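PDB 5T3B: glycoside Hydrolase, which probably hydrolyses glycosidic bonds in polysaccharides, as a gut bacterial member of glycoside hydrolase family 50, a family known for its beta-agarases. Local coordinates for residues S185-A197 with F240-D252. Sequence-based numbering, arbitrary orientation.
Sequences SPLTQAPSFSFLA and FRNNPDVLGFFSD
The two backbones pair in parallel at two isolated bridges, Gln189 with Val246 and Ser192 with Phe250, whose register slips by one residue between them, an arrangement consistent with neighbouring strands of the (beta/alpha)8 barrel expected of family 50 enzymes. Gln189 N donates to Asp245 O and its O accepts from Leu247 N (2.8 Å), straddling Val246; Phe250 in turn straddles Ser192, giving its N-H to Pro191 O at 169° and accepting from Phe193 N. At the slip, the buried Gly248 O has no hydrogen-bond donor and faces Pro191, which lacks an N-H; Ala190 CA approaches it to 3.1 Å.

On one side of this pairing Pro191 points its CG at one face of the Phe240 ring, 3.6 Å from the centroid and almost on the ring normal, with CB beside it near CZ. Phe193 CZ also reaches that ring, at CE2. With CG beside its backbone N (chi1 -66°), Phe193 turns its ring edge onto Phe250 O, in plane, while CE1 packs against Phe249 CB. An alanine in place of Phe240 would probably deprive Pro191 of its CH-pi partner and open a gap beside Phe193 CZ.

Farther along, Ser251 CB sits over one face of Phe195, offset toward the rim, and Phe195 CZ meets Phe249 CE2 at 3.8 Å. Helix 195-203 starts here: Phe195 N binds Ser251 O, and Leu196 N uses the syn lone pair of Asp252 OD2, which also bonds Tyr314 OH. The other carboxylate oxygen, Asp252 OD1, accepts from a water at 2.7 Å that itself accepts from Ala197 N.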
loop_
_atom_site.group_PDB
_atom_site.type_symbol
_atom_site.label_atom_id
_atom_site.label_comp_id
_atom_site.label_asym_id
_atom_site.label_seq_id
_atom_site.Cartn_x
_atom_site.Cartn_y
_atom_site.Cartn_z
ATOM N N SER A 185 -3.900 22.994 6.526
ATOM C CA SER A 185 -3.077 22.098 5.779
ATOM C C SER A 185 -3.250 20.632 6.319
ATOM O O SER A 185 -2.723 20.243 7.361
ATOM C CB SER A 185 -1.631 22.493 5.860
ATOM O OG SER A 185 -1.502 23.831 5.434
ATOM N N PRO A 186 -3.968 19.808 5.540
ATOM C CA PRO A 186 -4.313 18.494 6.058
ATOM C C PRO A 186 -3.155 17.511 5.956
ATOM O O PRO A 186 -2.246 17.637 5.148
ATOM C CB PRO A 186 -5.434 17.994 5.121
ATOM C CG PRO A 186 -5.141 18.690 3.861
ATOM C CD PRO A 186 -4.570 20.041 4.231
ATOM N N LEU A 187 -3.260 16.481 6.777
ATOM C CA LEU A 187 -2.474 15.277 6.633
ATOM C C LEU A 187 -3.510 14.203 6.238
ATOM O O LEU A 187 -4.272 13.732 7.082
ATOM C CB LEU A 187 -1.809 14.959 7.969
ATOM C CG LEU A 187 -0.913 13.740 7.974
ATOM C CD1 LEU A 187 0.097 13.787 6.883
ATOM C CD2 LEU A 187 -0.255 13.576 9.326
ATOM N N THR A 188 -3.594 13.939 4.933
ATOM C CA THR A 188 -4.709 13.129 4.487
ATOM C C THR A 188 -4.556 11.690 5.012
ATOM O O THR A 188 -3.446 11.195 5.148
ATOM C CB THR A 188 -4.891 13.190 2.984
ATOM O OG1 THR A 188 -3.697 12.916 2.295
ATOM C CG2 THR A 188 -5.333 14.556 2.572
ATOM N N GLN A 189 -5.691 11.068 5.300
ATOM C CA GLN A 189 -5.643 9.755 5.971
ATOM C C GLN A 189 -6.360 8.689 5.191
ATOM O O GLN A 189 -7.384 8.943 4.536
ATOM C CB GLN A 189 -6.074 9.825 7.423
ATOM C CG GLN A 189 -7.472 10.177 7.613
ATOM C CD GLN A 189 -7.971 10.277 9.093
ATOM O OE1 GLN A 189 -7.383 9.706 10.103
ATOM N NE2 GLN A 189 -9.007 10.934 9.236
ATOM N N ALA A 190 -5.852 7.476 5.321
ATOM C CA ALA A 190 -6.485 6.306 4.735
ATOM C C ALA A 190 -6.561 5.207 5.806
ATOM O O ALA A 190 -5.556 4.491 6.029
ATOM C CB ALA A 190 -5.750 5.798 3.542
ATOM N N PRO A 191 -7.651 5.133 6.569
ATOM C CA PRO A 191 -7.758 4.155 7.643
ATOM C C PRO A 191 -7.849 2.763 7.145
ATOM O O PRO A 191 -8.319 2.495 6.028
ATOM C CB PRO A 191 -9.037 4.524 8.387
ATOM C CG PRO A 191 -9.849 5.154 7.286
ATOM C CD PRO A 191 -8.860 5.965 6.479
ATOM N N SER A 192 -7.392 1.830 7.970
ATOM C CA SER A 192 -7.510 0.388 7.730
ATOM C C SER A 192 -8.510 -0.229 8.674
ATOM O O SER A 192 -8.681 0.244 9.830
ATOM C CB SER A 192 -6.134 -0.263 7.804
ATOM O OG SER A 192 -5.549 -0.019 9.098
ATOM N N PHE A 193 -9.262 -1.180 8.153
ATOM C CA PHE A 193 -10.287 -1.938 8.842
ATOM C C PHE A 193 -9.957 -3.425 8.731
ATOM O O PHE A 193 -9.036 -3.855 8.050
ATOM C CB PHE A 193 -11.655 -1.646 8.222
ATOM C CG PHE A 193 -12.116 -0.218 8.431
ATOM C CD1 PHE A 193 -11.703 0.812 7.604
ATOM C CD2 PHE A 193 -12.957 0.110 9.450
ATOM C CE1 PHE A 193 -12.126 2.103 7.790
ATOM C CE2 PHE A 193 -13.401 1.388 9.621
ATOM C CZ PHE A 193 -12.955 2.394 8.822
ATOM N N SER A 194 -10.759 -4.218 9.445
ATOM C CA SER A 194 -10.658 -5.680 9.498
ATOM C C SER A 194 -12.046 -6.282 9.233
ATOM O O SER A 194 -12.705 -6.787 10.149
ATOM C CB SER A 194 -10.118 -6.126 10.843
ATOM O OG SER A 194 -8.832 -5.610 11.079
ATOM N N PHE A 195 -12.510 -6.194 7.981
ATOM C CA PHE A 195 -13.897 -6.541 7.698
ATOM C C PHE A 195 -14.211 -8.019 8.024
ATOM O O PHE A 195 -15.273 -8.309 8.586
ATOM C CB PHE A 195 -14.266 -6.265 6.251
ATOM C CG PHE A 195 -14.718 -4.866 5.951
ATOM C CD1 PHE A 195 -14.050 -3.751 6.406
ATOM C CD2 PHE A 195 -15.830 -4.643 5.145
ATOM C CE1 PHE A 195 -14.441 -2.468 6.085
ATOM C CE2 PHE A 195 -16.252 -3.380 4.865
ATOM C CZ PHE A 195 -15.528 -2.270 5.261
ATOM N N LEU A 196 -13.337 -8.937 7.634
ATOM C CA LEU A 196 -13.688 -10.339 7.823
ATOM C C LEU A 196 -13.834 -10.692 9.319
ATOM O O LEU A 196 -14.789 -11.368 9.729
ATOM C CB LEU A 196 -12.670 -11.235 7.131
ATOM C CG LEU A 196 -12.736 -11.154 5.603
ATOM C CD1 LEU A 196 -11.469 -11.663 4.969
ATOM C CD2 LEU A 196 -13.928 -11.907 5.062
ATOM N N ALA A 197 -12.890 -10.198 10.124
ATOM C CA ALA A 197 -12.954 -10.384 11.575
ATOM C C ALA A 197 -14.170 -9.751 12.162
ATOM O O ALA A 197 -14.803 -10.319 13.080
ATOM C CB ALA A 197 -11.688 -9.903 12.251
ATOM N N PHE A 240 -15.209 9.243 8.961
ATOM C CA PHE A 240 -14.595 9.159 7.662
ATOM C C PHE A 240 -15.520 9.515 6.511
ATOM O O PHE A 240 -15.090 10.043 5.475
ATOM C CB PHE A 240 -13.983 7.803 7.415
ATOM C CG PHE A 240 -12.993 7.382 8.468
ATOM C CD1 PHE A 240 -11.833 8.143 8.705
ATOM C CD2 PHE A 240 -13.200 6.302 9.290
ATOM C CE1 PHE A 240 -10.919 7.775 9.695
ATOM C CE2 PHE A 240 -12.268 5.926 10.254
ATOM C CZ PHE A 240 -11.137 6.675 10.451
ATOM N N ARG A 241 -16.799 9.213 6.667
ATOM C CA ARG A 241 -17.708 9.437 5.557
ATOM C C ARG A 241 -17.869 10.946 5.307
ATOM O O ARG A 241 -17.931 11.734 6.250
ATOM C CB ARG A 241 -19.060 8.775 5.833
ATOM C CG ARG A 241 -19.838 9.360 6.974
ATOM C CD ARG A 241 -21.222 8.718 6.880
ATOM N NE ARG A 241 -21.257 7.286 7.122
ATOM C CZ ARG A 241 -21.357 6.772 8.325
ATOM N NH1 ARG A 241 -21.548 7.581 9.401
ATOM N NH2 ARG A 241 -21.276 5.450 8.462
ATOM N N ASN A 242 -17.967 11.306 4.031
ATOM C CA ASN A 242 -18.174 12.697 3.625
ATOM C C ASN A 242 -17.127 13.662 4.140
ATOM O O ASN A 242 -17.366 14.830 4.359
ATOM C CB ASN A 242 -19.573 13.164 4.013
ATOM C CG ASN A 242 -20.638 12.303 3.375
ATOM O OD1 ASN A 242 -21.493 11.666 4.058
ATOM N ND2 ASN A 242 -20.564 12.218 2.121
ATOM N N ASN A 243 -15.923 13.146 4.328
ATOM C CA ASN A 243 -14.830 13.901 4.897
ATOM C C ASN A 243 -13.785 14.074 3.794
ATOM O O ASN A 243 -13.138 13.071 3.391
ATOM C CB ASN A 243 -14.296 13.165 6.106
ATOM C CG ASN A 243 -13.222 13.954 6.819
ATOM O OD1 ASN A 243 -12.470 14.738 6.195
ATOM N ND2 ASN A 243 -13.153 13.772 8.112
ATOM N N PRO A 244 -13.542 15.285 3.292
ATOM C CA PRO A 244 -12.681 15.469 2.129
ATOM C C PRO A 244 -11.210 15.134 2.378
ATOM O O PRO A 244 -10.499 14.903 1.420
ATOM C CB PRO A 244 -12.817 16.927 1.769
ATOM C CG PRO A 244 -13.195 17.556 3.080
ATOM C CD PRO A 244 -14.116 16.557 3.769
ATOM N N ASP A 245 -10.789 15.050 3.638
ATOM C CA ASP A 245 -9.372 14.766 3.963
ATOM C C ASP A 245 -9.078 13.309 4.111
ATOM O O ASP A 245 -7.941 12.953 4.448
ATOM C CB ASP A 245 -8.983 15.555 5.201
ATOM C CG ASP A 245 -9.004 17.054 4.915
ATOM O OD1 ASP A 245 -8.603 17.492 3.798
ATOM O OD2 ASP A 245 -9.457 17.799 5.837
ATOM N N VAL A 246 -10.044 12.472 3.822
ATOM C CA VAL A 246 -9.878 11.026 3.806
ATOM C C VAL A 246 -9.615 10.566 2.385
ATOM O O VAL A 246 -10.402 10.767 1.481
ATOM C CB VAL A 246 -11.085 10.363 4.461
ATOM C CG1 VAL A 246 -11.002 8.852 4.310
ATOM C CG2 VAL A 246 -11.274 10.766 5.875
ATOM N N LEU A 247 -8.407 10.023 2.146
ATOM C CA LEU A 247 -8.004 9.534 0.841
ATOM C C LEU A 247 -8.901 8.369 0.417
ATOM O O LEU A 247 -9.305 8.258 -0.733
ATOM C CB LEU A 247 -6.533 9.133 0.869
ATOM C CG LEU A 247 -5.880 8.598 -0.344
ATOM C CD1 LEU A 247 -5.929 9.647 -1.454
ATOM C CD2 LEU A 247 -4.447 8.241 -0.039
ATOM N N GLY A 248 -9.184 7.457 1.334
ATOM C CA GLY A 248 -9.975 6.274 1.119
ATOM C C GLY A 248 -9.750 5.335 2.256
ATOM O O GLY A 248 -9.214 5.703 3.284
ATOM N N PHE A 249 -10.184 4.058 2.097
ATOM C CA PHE A 249 -9.990 3.078 3.185
ATOM C C PHE A 249 -9.573 1.727 2.652
ATOM O O PHE A 249 -9.854 1.359 1.514
ATOM C CB PHE A 249 -11.257 2.913 4.031
ATOM C CG PHE A 249 -12.396 2.166 3.340
ATOM C CD1 PHE A 249 -13.211 2.812 2.409
ATOM C CD2 PHE A 249 -12.650 0.859 3.640
ATOM C CE1 PHE A 249 -14.221 2.159 1.776
ATOM C CE2 PHE A 249 -13.671 0.210 3.017
ATOM C CZ PHE A 249 -14.441 0.840 2.051
ATOM N N PHE A 250 -8.922 0.979 3.533
ATOM C CA PHE A 250 -8.580 -0.410 3.278
ATOM C C PHE A 250 -9.505 -1.271 4.112
ATOM O O PHE A 250 -9.769 -0.968 5.276
ATOM C CB PHE A 250 -7.140 -0.722 3.690
ATOM C CG PHE A 250 -6.160 0.276 3.141
ATOM C CD1 PHE A 250 -5.758 0.235 1.806
ATOM C CD2 PHE A 250 -5.687 1.298 3.947
ATOM C CE1 PHE A 250 -4.927 1.192 1.315
ATOM C CE2 PHE A 250 -4.861 2.277 3.450
ATOM C CZ PHE A 250 -4.473 2.216 2.152
ATOM N N SER A 251 -9.990 -2.381 3.560
ATOM C CA SER A 251 -10.975 -3.225 4.276
ATOM C C SER A 251 -10.337 -4.366 5.116
ATOM O O SER A 251 -11.033 -5.011 5.881
ATOM C CB SER A 251 -11.979 -3.800 3.295
ATOM O OG SER A 251 -11.339 -4.556 2.317
ATOM N N ASP A 252 -9.065 -4.676 4.840
ATOM C CA ASP A 252 -8.340 -5.770 5.436
ATOM C C ASP A 252 -6.893 -5.572 5.059
ATOM O O ASP A 252 -6.527 -4.618 4.368
ATOM C CB ASP A 252 -8.910 -7.124 5.014
ATOM C CG ASP A 252 -9.979 -7.666 5.922
ATOM O OD1 ASP A 252 -9.742 -7.822 7.121
ATOM O OD2 ASP A 252 -11.127 -8.026 5.472
HETATM O O HOH W 1 -10.288 -9.410 9.189
#